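Local coordinates for alpha-L-rhamnosidase (Klebsiella oxytoca, PDB 4XHC), which hydrolyses terminal alpha-L-rhamnose residues from rhamnosides, as a glycoside hydrolase of family GH78, at residues 229-232 against 233-237. Residues are numbered along the deposited sequence; the frame is centred on the assembly and turned at random.
Sequences NCMQ and EVFED. With RAM (alpha-L-rhamnopyranose), chain C.
Gln232 and Glu236 meet where the chain, leaving helix 214-230, folds back on itself in a tight turn bridged between Met231 and Phe235. Gln232 CB lies 3.6 Å from Glu236 OE2, and CG is equally close to that oxygen and also borders the carboxylate carbon. A bend at chi2 (-72°) then turns the amide back toward the helix end, where NE2 donates to Asn229 O (3.0 Å), nearly straight but from above the carbonyl plane. Val199 O is a second acceptor for NE2, so two backbone carbonyls hold the amide. The Glu236 carboxylate, its plane 51° from that amide, forms a salt bridge with Arg170. Two backbone bonds close the turn: Gln232 N to Val234 O (3.0 Å) and Glu236 N to Cys230 O (2.9 Å). Met231 runs alongside Phe235 in a Met-aromatic contact, SD lying obliquely 5.2 Å from the ring centroid. Asp237, at the end of the turn, belongs to the rhamnose pocket; its OD1 accepts from Asp242 N. Helices 247-259 and 264-276 pack against Phe235, while Gln232 touches Val104 of strand 102-104, so the buried turn sits between helices of the catalytic domain and strands of the N-terminal part.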
loop_
_atom_site.group_PDB
_atom_site.type_symbol
_atom_site.label_atom_id
_atom_site.label_comp_id
_atom_site.label_asym_id
_atom_site.label_seq_id
_atom_site.Cartn_x
_atom_site.Cartn_y
_atom_site.Cartn_z
ATOM N N ASN A 229 1.166 20.381 17.861
ATOM C CA ASN A 229 1.045 19.425 16.766
ATOM C C ASN A 229 0.499 20.057 15.481
ATOM O O ASN A 229 0.759 19.563 14.381
ATOM C CB ASN A 229 0.225 18.197 17.191
ATOM C CG ASN A 229 0.994 17.281 18.141
ATOM O OD1 ASN A 229 2.191 17.456 18.361
ATOM N ND2 ASN A 229 0.305 16.311 18.719
ATOM N N CYS A 230 -0.225 21.160 15.620
ATOM C CA CYS A 230 -0.732 21.894 14.470
ATOM C C CYS A 230 0.332 22.811 13.841
ATOM O O CYS A 230 0.241 23.148 12.660
ATOM C CB CYS A 230 -1.986 22.682 14.868
ATOM S SG CYS A 230 -3.477 21.661 14.979
ATOM N N MET A 231 1.336 23.209 14.623
ATOM C CA MET A 231 2.417 24.067 14.121
ATOM C C MET A 231 3.473 23.271 13.359
ATOM O O MET A 231 4.281 22.574 13.960
ATOM C CB MET A 231 3.069 24.853 15.264
ATOM C CG MET A 231 2.225 26.028 15.742
ATOM S SD MET A 231 2.928 26.890 17.161
ATOM C CE MET A 231 4.356 27.662 16.399
ATOM N N GLN A 232 3.433 23.378 12.035
ATOM C CA GLN A 232 4.310 22.630 11.141
ATOM C C GLN A 232 4.973 23.638 10.198
ATOM O O GLN A 232 5.505 24.639 10.678
ATOM C CB GLN A 232 3.507 21.558 10.393
ATOM C CG GLN A 232 2.832 20.533 11.308
ATOM C CD GLN A 232 3.809 19.561 11.941
ATOM O OE1 GLN A 232 4.842 19.218 11.349
ATOM N NE2 GLN A 232 3.484 19.099 13.147
ATOM N N GLU A 233 4.957 23.401 8.881
ATOM C CA GLU A 233 5.520 24.377 7.934
ATOM C C GLU A 233 4.558 25.542 7.708
ATOM O O GLU A 233 4.948 26.596 7.188
ATOM C CB GLU A 233 5.944 23.706 6.620
ATOM C CG GLU A 233 7.333 23.078 6.725
ATOM C CD GLU A 233 7.735 22.241 5.521
ATOM O OE1 GLU A 233 6.956 21.343 5.137
ATOM O OE2 GLU A 233 8.839 22.469 4.974
ATOM N N VAL A 234 3.304 25.333 8.110
ATOM C CA VAL A 234 2.316 26.404 8.297
ATOM C C VAL A 234 1.522 26.085 9.562
ATOM O O VAL A 234 1.714 25.029 10.162
ATOM C CB VAL A 234 1.343 26.516 7.098
ATOM C CG1 VAL A 234 2.102 26.815 5.816
ATOM C CG2 VAL A 234 0.498 25.256 6.935
ATOM N N PHE A 235 0.633 26.985 9.964
ATOM C CA PHE A 235 -0.340 26.678 11.016
ATOM C C PHE A 235 -1.436 25.784 10.432
ATOM O O PHE A 235 -2.407 26.283 9.867
ATOM C CB PHE A 235 -0.990 27.964 11.555
ATOM C CG PHE A 235 -0.103 28.789 12.440
ATOM C CD1 PHE A 235 0.048 28.476 13.779
ATOM C CD2 PHE A 235 0.543 29.905 11.948
ATOM C CE1 PHE A 235 0.841 29.248 14.607
ATOM C CE2 PHE A 235 1.349 30.681 12.767
ATOM C CZ PHE A 235 1.494 30.354 14.100
ATOM N N GLU A 236 -1.293 24.469 10.552
ATOM C CA GLU A 236 -2.290 23.552 9.993
ATOM C C GLU A 236 -3.552 23.561 10.855
ATOM O O GLU A 236 -3.460 23.722 12.064
ATOM C CB GLU A 236 -1.734 22.139 9.907
ATOM C CG GLU A 236 -0.527 22.004 8.988
ATOM C CD GLU A 236 -0.082 20.557 8.787
ATOM O OE1 GLU A 236 -0.800 19.627 9.234
ATOM O OE2 GLU A 236 0.987 20.346 8.168
ATOM N N ASP A 237 -4.726 23.421 10.241
ATOM C CA ASP A 237 -5.969 23.389 11.015
ATOM C C ASP A 237 -6.068 22.120 11.846
ATOM O O ASP A 237 -6.436 22.177 13.020
ATOM C CB ASP A 237 -7.219 23.596 10.129
ATOM C CG ASP A 237 -7.414 22.508 9.079
ATOM O OD1 ASP A 237 -6.428 21.926 8.592
ATOM O OD2 ASP A 237 -8.578 22.255 8.719
HETATM C C1 RAM C . -13.357 22.879 7.807
HETATM C C2 RAM C . -12.368 22.847 8.955
HETATM C C3 RAM C . -11.613 24.159 9.049
HETATM C C4 RAM C . -12.581 25.310 8.831
HETATM C C5 RAM C . -13.068 25.271 7.392
HETATM C C6 RAM C . -14.473 25.790 7.223
HETATM O O1 RAM C . -13.310 21.664 7.168
HETATM O O2 RAM C . -13.130 22.668 10.138
HETATM O O3 RAM C . -10.984 24.292 10.325
HETATM O O4 RAM C . -11.937 26.549 9.064
HETATM O O5 RAM C . -13.033 23.917 6.890
#